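Local coordinates for exotoxin 3 (Staphylococcus aureus, PDB 2Z8L), which binds the sialylated glycan sialyl Lewis X and belongs to the staphylococcal superantigen-like toxins, built from an OB-fold and a beta-grasp domain, at residues F19-Y24 / D157-F162; V82-N87 / N183-P188; P113-K118 / F146-Y151. All blocks are in the same frame, centred on the assembly; numbering follows the deposited sequence.

Contacts 1 and 2 join the OB-fold and beta-grasp parts of the chain, whereas contact 3 packs strand against helix within the beta-grasp domain. The centres of contacts 1 and 2 lie 15 Å apart, those of contacts 1 and 3 also 15 Å, and those of contacts 2 and 3 19 Å. Arg149, on the helix of contact 3, ties the set together: its NH1 lies 2.9 Å from Tyr159 OH of contact 1 and 2.9 Å from Lys184 O of contact 2, both probable hydrogen bonds. Contact 2 carries two residues of the glycan pocket, Lys184 and Gln187; the side chain of Tyr159 in contact 1 is about 12 Å, between nearest atoms, from the bound galactose.

Contact 1 (F19-Y24 / D157-F162); sequences FDLRDY and DLYKKF
Arg22, on helix 18-25, and Tyr159, in the loop that follows helix 141-155, bring their CA atoms to 6.2 Å, the nearest pair of CA atoms across the two segments. Tyr159 occupies the third position of a type II beta turn from Asp157 to Lys160, closed by Lys160 N bonding to Asp157 O. There its positive phi (74°) belongs to the turn, and its CB points toward the helix, so that the aromatic side chain is delivered against one side of the helical backbone.

The inner part of this side chain meets Arg22. Tyr159 CD2 approaches Arg22 CA to 3.8 Å, and the two CB atoms stand 3.9 Å apart, which makes the start of the arginine and the helix backbone itself the packing surface. Arg22 holds CG anti to the main-chain N (chi1 -175°), and its chain runs on extended from CG to NE past the base of the tyrosine. Its guanidinium is turned 70° from the phenol ring and does not stack on it; NH1 instead bonds to Asp23 OD1 (2.9 Å) in a salt bridge along the helix surface. Farther out on the ring, the leucine side chain of Leu21 lies roughly perpendicular to that of Tyr159: Leu21 CG lies 3.9 Å from Tyr159 CZ, and Leu21 CD2 reaches Tyr159 CE1. Leu158 CG sits 3.6 Å above the plane of the Tyr159 ring, over its centre. The phenol oxygen of this buried tyrosine is hydrogen-bonded to Leu182 O and to Arg149 NH1.

Helix 141-155 backs this contact: its Ile153 touches both Arg22 and Tyr159, while Leu158 is backbone-bonded to Leu152. The N-terminal helix thus packs on the beta-grasp part of the chain, beside the C-terminal end of that long helix and the loop leading to strand 167-172.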
loop_
_atom_site.group_PDB
_atom_site.type_symbol
_atom_site.label_atom_id
_atom_site.label_comp_id
_atom_site.label_asym_id
_atom_site.label_seq_id
_atom_site.Cartn_x
_atom_site.Cartn_y
_atom_site.Cartn_z
ATOM N N PHE A 19 -9.695 -16.615 -5.360
ATOM C CA PHE A 19 -10.723 -15.607 -5.608
ATOM C C PHE A 19 -10.904 -14.626 -4.464
ATOM O O PHE A 19 -11.246 -13.464 -4.689
ATOM C CB PHE A 19 -12.033 -16.265 -5.982
ATOM C CG PHE A 19 -11.954 -17.053 -7.229
ATOM C CD1 PHE A 19 -11.841 -16.404 -8.442
ATOM C CD2 PHE A 19 -11.961 -18.442 -7.210
ATOM C CE1 PHE A 19 -11.799 -17.122 -9.627
ATOM C CE2 PHE A 19 -11.889 -19.157 -8.378
ATOM C CZ PHE A 19 -11.774 -18.485 -9.595
ATOM N N ASP A 20 -10.631 -15.069 -3.236
ATOM C CA ASP A 20 -10.638 -14.153 -2.084
ATOM C C ASP A 20 -9.455 -13.163 -2.155
ATOM O O ASP A 20 -9.586 -12.005 -1.775
ATOM C CB ASP A 20 -10.570 -14.907 -0.745
ATOM C CG ASP A 20 -11.710 -15.865 -0.553
ATOM O OD1 ASP A 20 -12.859 -15.509 -0.919
ATOM O OD2 ASP A 20 -11.465 -16.974 -0.011
ATOM N N LEU A 21 -8.318 -13.639 -2.620
ATOM C CA LEU A 21 -7.154 -12.787 -2.799
ATOM C C LEU A 21 -7.478 -11.736 -3.877
ATOM O O LEU A 21 -7.222 -10.552 -3.711
ATOM C CB LEU A 21 -5.974 -13.667 -3.199
ATOM C CG LEU A 21 -4.604 -13.080 -3.349
ATOM C CD1 LEU A 21 -4.256 -12.314 -2.089
ATOM C CD2 LEU A 21 -3.637 -14.252 -3.615
ATOM N N ARG A 22 -8.061 -12.170 -4.992
ATOM C CA ARG A 22 -8.451 -11.251 -6.047
ATOM C C ARG A 22 -9.484 -10.226 -5.561
ATOM O O ARG A 22 -9.398 -9.027 -5.867
ATOM C CB ARG A 22 -8.997 -12.020 -7.263
ATOM C CG ARG A 22 -9.323 -11.139 -8.476
ATOM C CD ARG A 22 -10.367 -11.673 -9.355
ATOM N NE ARG A 22 -10.902 -10.608 -10.213
ATOM C CZ ARG A 22 -11.851 -9.724 -9.869
ATOM N NH1 ARG A 22 -12.442 -9.740 -8.669
ATOM N NH2 ARG A 22 -12.231 -8.805 -10.755
ATOM N N ASP A 23 -10.467 -10.662 -4.799
ATOM C CA ASP A 23 -11.552 -9.782 -4.435
ATOM C C ASP A 23 -11.044 -8.738 -3.430
ATOM O O ASP A 23 -11.505 -7.591 -3.442
ATOM C CB ASP A 23 -12.764 -10.567 -3.917
ATOM C CG ASP A 23 -13.474 -11.389 -5.023
ATOM O OD1 ASP A 23 -13.121 -11.251 -6.241
ATOM O OD2 ASP A 23 -14.359 -12.228 -4.682
ATOM N N TYR A 24 -10.096 -9.128 -2.579
ATOM C CA TYR A 24 -9.436 -8.180 -1.642
ATOM C C TYR A 24 -8.814 -7.021 -2.403
ATOM O O TYR A 24 -9.056 -5.872 -2.101
ATOM C CB TYR A 24 -8.369 -8.860 -0.787
ATOM C CG TYR A 24 -7.634 -7.948 0.155
ATOM C CD1 TYR A 24 -8.204 -7.544 1.351
ATOM C CD2 TYR A 24 -6.388 -7.482 -0.125
ATOM C CE1 TYR A 24 -7.508 -6.708 2.227
ATOM C CE2 TYR A 24 -5.699 -6.679 0.751
ATOM C CZ TYR A 24 -6.291 -6.279 1.920
ATOM O OH TYR A 24 -5.629 -5.479 2.819
ATOM N N ASP A 157 -4.874 -9.104 -16.263
ATOM C CA ASP A 157 -5.392 -10.418 -15.970
ATOM C C ASP A 157 -4.699 -11.093 -14.776
ATOM O O ASP A 157 -4.687 -12.310 -14.672
ATOM C CB ASP A 157 -5.278 -11.340 -17.195
ATOM C CG ASP A 157 -6.168 -10.912 -18.370
ATOM O OD1 ASP A 157 -7.270 -10.352 -18.133
ATOM O OD2 ASP A 157 -5.790 -11.207 -19.534
ATOM N N LEU A 158 -4.159 -10.319 -13.846
ATOM C CA LEU A 158 -3.703 -10.937 -12.600
ATOM C C LEU A 158 -4.847 -11.697 -11.892
ATOM O O LEU A 158 -5.961 -11.178 -11.735
ATOM C CB LEU A 158 -3.099 -9.895 -11.662
ATOM C CG LEU A 158 -2.474 -10.443 -10.379
ATOM C CD1 LEU A 158 -1.278 -11.362 -10.542
ATOM C CD2 LEU A 158 -2.091 -9.296 -9.516
ATOM N N TYR A 159 -4.537 -12.915 -11.474
ATOM C CA TYR A 159 -5.430 -13.849 -10.776
ATOM C C TYR A 159 -6.473 -14.489 -11.677
ATOM O O TYR A 159 -7.384 -15.124 -11.176
ATOM C CB TYR A 159 -6.046 -13.270 -9.501
ATOM C CG TYR A 159 -5.011 -12.757 -8.524
ATOM C CD1 TYR A 159 -3.897 -13.534 -8.172
ATOM C CD2 TYR A 159 -5.142 -11.511 -7.946
ATOM C CE1 TYR A 159 -2.919 -13.019 -7.264
ATOM C CE2 TYR A 159 -4.195 -11.000 -7.049
ATOM C CZ TYR A 159 -3.102 -11.782 -6.693
ATOM O OH TYR A 159 -2.121 -11.377 -5.822
ATOM N N LYS A 160 -6.302 -14.405 -12.995
ATOM C CA LYS A 160 -7.128 -15.237 -13.884
ATOM C C LYS A 160 -6.496 -16.638 -14.038
ATOM O O LYS A 160 -7.159 -17.637 -14.454
ATOM C CB LYS A 160 -7.307 -14.544 -15.213
ATOM C CG LYS A 160 -8.214 -13.319 -15.117
ATOM C CD LYS A 160 -8.811 -12.934 -16.469
ATOM C CE LYS A 160 -9.374 -11.508 -16.489
ATOM N NZ LYS A 160 -9.599 -11.075 -17.911
ATOM N N LYS A 161 -5.213 -16.712 -13.738
ATOM C CA LYS A 161 -4.464 -17.931 -13.607
ATOM C C LYS A 161 -3.866 -17.922 -12.216
ATOM O O LYS A 161 -3.699 -16.854 -11.633
ATOM C CB LYS A 161 -3.346 -17.980 -14.655
ATOM C CG LYS A 161 -3.850 -18.145 -16.077
ATOM C CD LYS A 161 -2.711 -18.469 -17.036
ATOM C CE LYS A 161 -3.194 -18.613 -18.494
ATOM N NZ LYS A 161 -4.267 -19.591 -18.678
ATOM N N PHE A 162 -3.517 -19.100 -11.711
ATOM C CA PHE A 162 -2.844 -19.184 -10.425
ATOM C C PHE A 162 -1.481 -18.500 -10.525
ATOM O O PHE A 162 -0.750 -18.714 -11.495
ATOM C CB PHE A 162 -2.698 -20.625 -9.959
ATOM C CG PHE A 162 -3.951 -21.147 -9.330
ATOM C CD1 PHE A 162 -4.137 -21.032 -7.971
ATOM C CD2 PHE A 162 -4.963 -21.628 -10.096
ATOM C CE1 PHE A 162 -5.325 -21.471 -7.384
ATOM C CE2 PHE A 162 -6.141 -22.099 -9.517
ATOM C CZ PHE A 162 -6.312 -21.994 -8.176
#

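Contact 2 (V82-N87 / N183-P188); sequences VKEAEN and NKKLQP. Unlike the reference sequence in segment 183-188: Pro188 (reference Thr). With FUC (alpha-L-fucopyranose), chain B; NAG (2-acetamido-2-deoxy-beta-D-glucopyranose), chain C; GAL (beta-D-galactopyranose), chain D.
The loop that carries Lys184 and Gln187 of the sialyl Lewis X pocket meets segment 82-87 through a pair of opposite charges, Lys185 and Glu84, on the side turned from the glycan. Lys185 NZ and Glu84 OE1 are 3.9 Å apart, a long salt bridge; the two side chains reach toward each other from opposite segments, and only their charged ends come near. Both charges have other partners: Glu84 OE2 is hydrogen-bonded to Tyr24 OH, and the Tyr24 ring makes a cation-pi contact with Lys185.

On the sugar side, Lys184 extends straight beyond CG, and its NZ grips two fucose hydroxyls, O2 and O3, each at 3.0 Å. Gln187, bent at chi2 (99°), uses NE2 as a donor to galactose O6 at 2.9 Å and to fucose O2 at 3.2 Å; a third bond, to N-acetylglucosamine O3, is weak. Gln187 OE1 accepts from Arg190 NH1, which fixes which way round the amide lies.

Glu84 and Ala85 form a classic beta bulge opposite Phe93 of strand 92-100, and helix 18-25, with Tyr24 and Tyr25, lies against the sugar-binding loop that follows strand 177-181.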
loop_
_atom_site.group_PDB
_atom_site.type_symbol
_atom_site.label_atom_id
_atom_site.label_comp_id
_atom_site.label_asym_id
_atom_site.label_seq_id
_atom_site.Cartn_x
_atom_site.Cartn_y
_atom_site.Cartn_z
ATOM N N VAL A 82 -7.787 0.395 3.896
ATOM C CA VAL A 82 -8.485 -0.731 3.287
ATOM C C VAL A 82 -9.237 -1.412 4.418
ATOM O O VAL A 82 -8.650 -1.857 5.373
ATOM C CB VAL A 82 -7.504 -1.712 2.568
ATOM C CG1 VAL A 82 -8.290 -2.898 2.003
ATOM C CG2 VAL A 82 -6.735 -0.978 1.507
ATOM N N LYS A 83 -10.556 -1.420 4.345
ATOM C CA LYS A 83 -11.351 -1.945 5.432
ATOM C C LYS A 83 -11.048 -3.414 5.641
ATOM O O LYS A 83 -11.131 -4.197 4.687
ATOM C CB LYS A 83 -12.823 -1.737 5.106
ATOM C CG LYS A 83 -13.713 -1.879 6.247
ATOM C CD LYS A 83 -15.144 -1.492 5.861
ATOM C CE LYS A 83 -15.206 -0.037 5.341
ATOM N NZ LYS A 83 -16.519 0.623 5.661
ATOM N N GLU A 84 -10.634 -3.803 6.847
ATOM C CA GLU A 84 -10.412 -5.213 7.167
ATOM C C GLU A 84 -11.606 -5.731 7.949
ATOM O O GLU A 84 -12.010 -6.891 7.822
ATOM C CB GLU A 84 -9.128 -5.440 7.969
ATOM C CG GLU A 84 -7.836 -4.963 7.295
ATOM C CD GLU A 84 -7.379 -5.819 6.087
ATOM O OE1 GLU A 84 -7.831 -6.990 5.927
ATOM O OE2 GLU A 84 -6.533 -5.306 5.302
ATOM N N ALA A 85 -12.162 -4.859 8.774
ATOM C CA ALA A 85 -13.332 -5.186 9.583
ATOM C C ALA A 85 -14.090 -3.898 9.918
ATOM O O ALA A 85 -13.547 -2.799 9.811
ATOM C CB ALA A 85 -12.891 -5.913 10.845
ATOM N N GLU A 86 -15.361 -4.037 10.276
ATOM C CA GLU A 86 -16.154 -2.920 10.768
ATOM C C GLU A 86 -17.154 -3.431 11.792
ATOM O O GLU A 86 -17.717 -4.508 11.619
ATOM C CB GLU A 86 -16.857 -2.214 9.609
ATOM C CG GLU A 86 -17.692 -1.017 10.047
ATOM C CD GLU A 86 -18.200 -0.168 8.888
ATOM O OE1 GLU A 86 -17.875 -0.474 7.721
ATOM O OE2 GLU A 86 -18.931 0.813 9.155
ATOM N N ASN A 87 -17.354 -2.668 12.866
ATOM C CA ASN A 87 -18.254 -3.084 13.939
ATOM C C ASN A 87 -19.579 -2.329 13.843
ATOM O O ASN A 87 -19.768 -1.529 12.909
ATOM C CB ASN A 87 -17.570 -2.953 15.307
ATOM C CG ASN A 87 -17.362 -1.520 15.735
ATOM O OD1 ASN A 87 -18.050 -0.614 15.279
ATOM N ND2 ASN A 87 -16.426 -1.313 16.647
ATOM N N ASN A 183 1.334 -14.524 -4.694
ATOM C CA ASN A 183 0.514 -15.672 -4.314
ATOM C C ASN A 183 -0.138 -15.544 -2.950
ATOM O O ASN A 183 -0.860 -16.482 -2.496
ATOM C CB ASN A 183 1.287 -16.978 -4.425
ATOM C CG ASN A 183 2.429 -17.113 -3.443
ATOM O OD1 ASN A 183 2.715 -16.258 -2.621
ATOM N ND2 ASN A 183 3.097 -18.250 -3.539
ATOM N N LYS A 184 0.105 -14.431 -2.269
ATOM C CA LYS A 184 -0.564 -14.164 -0.991
ATOM C C LYS A 184 -0.691 -12.693 -0.733
ATOM O O LYS A 184 -0.033 -11.884 -1.379
ATOM C CB LYS A 184 0.178 -14.856 0.124
ATOM C CG LYS A 184 1.602 -14.413 0.327
ATOM C CD LYS A 184 2.254 -15.260 1.398
ATOM C CE LYS A 184 3.609 -14.697 1.798
ATOM N NZ LYS A 184 4.234 -15.684 2.778
ATOM N N LYS A 185 -1.527 -12.320 0.234
ATOM C CA LYS A 185 -1.648 -10.946 0.640
ATOM C C LYS A 185 -0.286 -10.431 1.190
ATOM O O LYS A 185 0.536 -11.227 1.708
ATOM C CB LYS A 185 -2.756 -10.873 1.704
ATOM C CG LYS A 185 -3.269 -9.539 1.962
ATOM C CD LYS A 185 -4.358 -9.559 3.050
ATOM C CE LYS A 185 -5.555 -10.327 2.704
ATOM N NZ LYS A 185 -6.588 -10.054 3.840
ATOM N N LEU A 186 -0.045 -9.135 1.060
ATOM C CA LEU A 186 1.097 -8.517 1.753
ATOM C C LEU A 186 1.007 -8.832 3.240
ATOM O O LEU A 186 -0.112 -8.761 3.819
ATOM C CB LEU A 186 1.112 -7.003 1.580
ATOM C CG LEU A 186 2.257 -6.231 2.235
ATOM C CD1 LEU A 186 3.558 -6.657 1.582
ATOM C CD2 LEU A 186 2.070 -4.728 1.999
ATOM N N GLN A 187 2.138 -9.185 3.866
ATOM C CA GLN A 187 2.130 -9.570 5.285
ATOM C C GLN A 187 1.748 -8.376 6.134
ATOM O O GLN A 187 2.275 -7.293 5.930
ATOM C CB GLN A 187 3.493 -10.068 5.695
ATOM C CG GLN A 187 3.974 -11.309 4.922
ATOM C CD GLN A 187 4.935 -10.976 3.774
ATOM O OE1 GLN A 187 4.704 -10.014 3.012
ATOM N NE2 GLN A 187 6.027 -11.755 3.651
ATOM N N PRO A 188 0.794 -8.553 7.070
ATOM C CA PRO A 188 0.397 -7.433 7.925
ATOM C C PRO A 188 1.563 -6.701 8.595
ATOM O O PRO A 188 1.573 -5.502 8.596
ATOM C CB PRO A 188 -0.481 -8.105 8.949
ATOM C CG PRO A 188 -1.157 -9.124 8.178
ATOM C CD PRO A 188 -0.044 -9.729 7.363
HETATM C C1 FUC B . 8.552 -14.399 5.535
HETATM C C2 FUC B . 7.609 -15.127 4.568
HETATM C C3 FUC B . 7.992 -14.858 3.123
HETATM C C4 FUC B . 9.475 -15.132 2.917
HETATM C C5 FUC B . 10.310 -14.387 3.964
HETATM C C6 FUC B . 11.810 -14.587 3.844
HETATM O O2 FUC B . 6.257 -14.763 4.776
HETATM O O3 FUC B . 7.161 -15.640 2.262
HETATM O O4 FUC B . 9.635 -16.516 3.100
HETATM O O5 FUC B . 9.894 -14.738 5.265
HETATM C C1 NAG C . 7.876 -10.772 8.556
HETATM C C2 NAG C . 7.493 -11.851 7.516
HETATM C C3 NAG C . 8.600 -12.104 6.499
HETATM C C4 NAG C . 9.115 -10.788 5.919
HETATM C C5 NAG C . 9.445 -9.857 7.092
HETATM C C6 NAG C . 10.038 -8.491 6.772
HETATM C C7 NAG C . 5.875 -13.537 8.276
HETATM C C8 NAG C . 5.746 -14.887 8.952
HETATM N N2 NAG C . 7.124 -13.103 8.135
HETATM O O1 NAG C . 6.779 -10.500 9.422
HETATM O O3 NAG C . 8.160 -13.006 5.469
HETATM O O4 NAG C . 10.268 -11.125 5.147
HETATM O O5 NAG C . 8.255 -9.595 7.834
HETATM O O6 NAG C . 9.313 -7.834 5.776
HETATM O O7 NAG C . 4.872 -12.929 7.881
HETATM C C1 GAL D . 10.287 -10.518 3.832
HETATM C C2 GAL D . 11.746 -10.387 3.427
HETATM C C3 GAL D . 11.764 -9.662 2.084
HETATM C C4 GAL D . 10.932 -10.444 1.063
HETATM C C5 GAL D . 9.501 -10.663 1.566
HETATM C C6 GAL D . 8.658 -11.483 0.614
HETATM O O2 GAL D . 12.390 -9.599 4.427
HETATM O O3 GAL D . 13.095 -9.411 1.609
HETATM O O4 GAL D . 11.550 -11.691 0.855
HETATM O O5 GAL D . 9.552 -11.284 2.868
HETATM O O6 GAL D . 7.357 -11.769 1.104
#

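Contact 3 (P113-K118 / F146-Y151); sequences PKFVIK and FKLRQY. Unlike the reference sequence in segment 113-118: Lys114 (reference Arg).
Phe115 places CG anti to its own N (chi1 -172°), and in Leu148 CG stands anti to the carbonyl carbon (chi1 -68°), rotations that turn the phenyl ring toward the helix and the leucine toward the strand, so that one methyl, CD2, lies over the ring. The pair belongs to the core of the beta-grasp domain, in which helix 141-155 packs across a mixed sheet. Strand 114-118 and helix 146-151 run at 47° to one another, their axes 12.2 Å apart at closest approach, and apolar side chains from both fill the distance between them.

Leu148 CD2 makes a CH-pi contact over one face of the Phe115 ring, 3.9 Å from its centroid and displaced toward the rim, where CE2 is 3.6 Å away. On the opposite face Ile117 CG1 lies 3.9 Å above the ring plane, over its centre, so the phenyl group is held between a neighbour from its own strand and one from the helix. Its edge meets Tyr151, whose CD2 is 4.1 Å from Phe115 CE2.

Met203 of the adjacent strand 200-207 touches both Phe115 and Leu148, and Leu152 continues the helix surface against Phe115 and Ile117. At the margin of this core Ile117 CD1 comes up to the edge of the Tyr151 ring, near its plane, with CE2 4.1 Å away.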
loop_
_atom_site.group_PDB
_atom_site.type_symbol
_atom_site.label_atom_id
_atom_site.label_comp_id
_atom_site.label_asym_id
_atom_site.label_seq_id
_atom_site.Cartn_x
_atom_site.Cartn_y
_atom_site.Cartn_z
ATOM N N PRO A 113 8.121 6.562 -12.203
ATOM C CA PRO A 113 8.957 5.380 -12.520
ATOM C C PRO A 113 8.283 4.493 -13.567
ATOM O O PRO A 113 7.077 4.347 -13.568
ATOM C CB PRO A 113 9.066 4.643 -11.178
ATOM C CG PRO A 113 7.873 5.160 -10.350
ATOM C CD PRO A 113 7.687 6.584 -10.796
ATOM N N LYS A 114 9.081 3.899 -14.424
ATOM C CA LYS A 114 8.566 2.849 -15.304
ATOM C C LYS A 114 8.073 1.634 -14.502
ATOM O O LYS A 114 8.675 1.262 -13.507
ATOM C CB LYS A 114 9.675 2.421 -16.247
ATOM C CG LYS A 114 9.954 3.470 -17.310
ATOM C CD LYS A 114 10.876 3.008 -18.381
ATOM C CE LYS A 114 11.482 4.170 -19.096
ATOM N NZ LYS A 114 12.366 3.797 -20.259
ATOM N N PHE A 115 6.975 1.022 -14.957
ATOM C CA PHE A 115 6.459 -0.218 -14.420
ATOM C C PHE A 115 6.546 -1.234 -15.556
ATOM O O PHE A 115 5.791 -1.100 -16.509
ATOM C CB PHE A 115 4.991 -0.024 -13.986
ATOM C CG PHE A 115 4.390 -1.150 -13.251
ATOM C CD1 PHE A 115 5.138 -2.149 -12.636
ATOM C CD2 PHE A 115 3.031 -1.179 -13.089
ATOM C CE1 PHE A 115 4.524 -3.164 -11.901
ATOM C CE2 PHE A 115 2.433 -2.204 -12.399
ATOM C CZ PHE A 115 3.169 -3.172 -11.801
ATOM N N VAL A 116 7.517 -2.136 -15.469
ATOM C CA VAL A 116 7.824 -3.084 -16.589
ATOM C C VAL A 116 7.107 -4.383 -16.230
ATOM O O VAL A 116 7.450 -5.036 -15.248
ATOM C CB VAL A 116 9.330 -3.321 -16.757
ATOM C CG1 VAL A 116 9.614 -4.221 -17.894
ATOM C CG2 VAL A 116 10.087 -1.995 -17.036
ATOM N N ILE A 117 6.092 -4.727 -17.006
ATOM C CA ILE A 117 5.245 -5.839 -16.735
ATOM C C ILE A 117 5.536 -6.933 -17.759
ATOM O O ILE A 117 5.280 -6.742 -18.952
ATOM C CB ILE A 117 3.814 -5.419 -16.823
ATOM C CG1 ILE A 117 3.543 -4.288 -15.811
ATOM C CG2 ILE A 117 2.863 -6.614 -16.584
ATOM C CD1 ILE A 117 2.382 -3.464 -16.165
ATOM N N LYS A 118 6.033 -8.050 -17.267
ATOM C CA LYS A 118 6.363 -9.193 -18.137
ATOM C C LYS A 118 5.251 -10.186 -17.968
ATOM O O LYS A 118 5.180 -10.816 -16.909
ATOM C CB LYS A 118 7.699 -9.795 -17.748
ATOM C CG LYS A 118 8.847 -8.852 -18.094
ATOM C CD LYS A 118 10.185 -9.526 -18.113
ATOM C CE LYS A 118 11.247 -8.642 -18.819
ATOM N NZ LYS A 118 12.377 -9.447 -19.447
ATOM N N PHE A 146 -1.083 -2.459 -2.967
ATOM C CA PHE A 146 -2.502 -2.512 -3.272
ATOM C C PHE A 146 -2.827 -1.911 -4.643
ATOM O O PHE A 146 -3.509 -2.521 -5.481
ATOM C CB PHE A 146 -3.287 -1.818 -2.181
ATOM C CG PHE A 146 -4.783 -2.070 -2.256
ATOM C CD1 PHE A 146 -5.617 -1.289 -3.038
ATOM C CD2 PHE A 146 -5.361 -3.102 -1.519
ATOM C CE1 PHE A 146 -6.992 -1.572 -3.082
ATOM C CE2 PHE A 146 -6.680 -3.376 -1.580
ATOM C CZ PHE A 146 -7.507 -2.626 -2.387
ATOM N N LYS A 147 -2.323 -0.694 -4.864
ATOM C CA LYS A 147 -2.590 -0.050 -6.124
ATOM C C LYS A 147 -1.976 -0.789 -7.339
ATOM O O LYS A 147 -2.596 -0.816 -8.438
ATOM C CB LYS A 147 -2.120 1.362 -6.045
ATOM C CG LYS A 147 -3.008 2.142 -5.120
ATOM C CD LYS A 147 -2.738 3.582 -5.215
ATOM C CE LYS A 147 -3.959 4.401 -4.669
ATOM N NZ LYS A 147 -3.572 5.828 -4.333
ATOM N N LEU A 148 -0.761 -1.306 -7.213
ATOM C CA LEU A 148 -0.151 -2.013 -8.341
ATOM C C LEU A 148 -0.874 -3.314 -8.617
ATOM O O LEU A 148 -1.145 -3.621 -9.761
ATOM C CB LEU A 148 1.309 -2.266 -8.057
ATOM C CG LEU A 148 2.284 -1.066 -7.985
ATOM C CD1 LEU A 148 3.652 -1.473 -7.455
ATOM C CD2 LEU A 148 2.408 -0.324 -9.344
ATOM N N ARG A 149 -1.235 -4.085 -7.586
ATOM C CA ARG A 149 -2.077 -5.295 -7.836
ATOM C C ARG A 149 -3.422 -4.958 -8.449
ATOM O O ARG A 149 -3.845 -5.645 -9.386
ATOM C CB ARG A 149 -2.296 -6.160 -6.590
ATOM C CG ARG A 149 -0.982 -6.676 -5.965
ATOM C CD ARG A 149 -1.249 -7.832 -5.072
ATOM N NE ARG A 149 -0.238 -7.960 -4.065
ATOM C CZ ARG A 149 0.018 -9.055 -3.373
ATOM N NH1 ARG A 149 -0.655 -10.166 -3.609
ATOM N NH2 ARG A 149 0.950 -8.990 -2.436
ATOM N N GLN A 150 -4.106 -3.929 -7.932
ATOM C CA GLN A 150 -5.383 -3.567 -8.496
ATOM C C GLN A 150 -5.264 -3.215 -9.998
ATOM O O GLN A 150 -6.081 -3.619 -10.776
ATOM C CB GLN A 150 -6.001 -2.428 -7.689
ATOM C CG GLN A 150 -7.445 -2.164 -8.065
ATOM C CD GLN A 150 -8.212 -1.430 -6.995
ATOM O OE1 GLN A 150 -8.279 -0.187 -7.026
ATOM N NE2 GLN A 150 -8.815 -2.182 -6.046
ATOM N N TYR A 151 -4.202 -2.498 -10.360
ATOM C CA TYR A 151 -3.947 -2.134 -11.764
ATOM C C TYR A 151 -3.725 -3.411 -12.599
ATOM O O TYR A 151 -4.228 -3.550 -13.706
ATOM C CB TYR A 151 -2.742 -1.255 -11.865
ATOM C CG TYR A 151 -2.345 -0.899 -13.252
ATOM C CD1 TYR A 151 -2.987 0.128 -13.915
ATOM C CD2 TYR A 151 -1.329 -1.570 -13.890
ATOM C CE1 TYR A 151 -2.648 0.440 -15.228
ATOM C CE2 TYR A 151 -0.969 -1.270 -15.196
ATOM C CZ TYR A 151 -1.630 -0.258 -15.854
ATOM O OH TYR A 151 -1.267 0.033 -17.142
#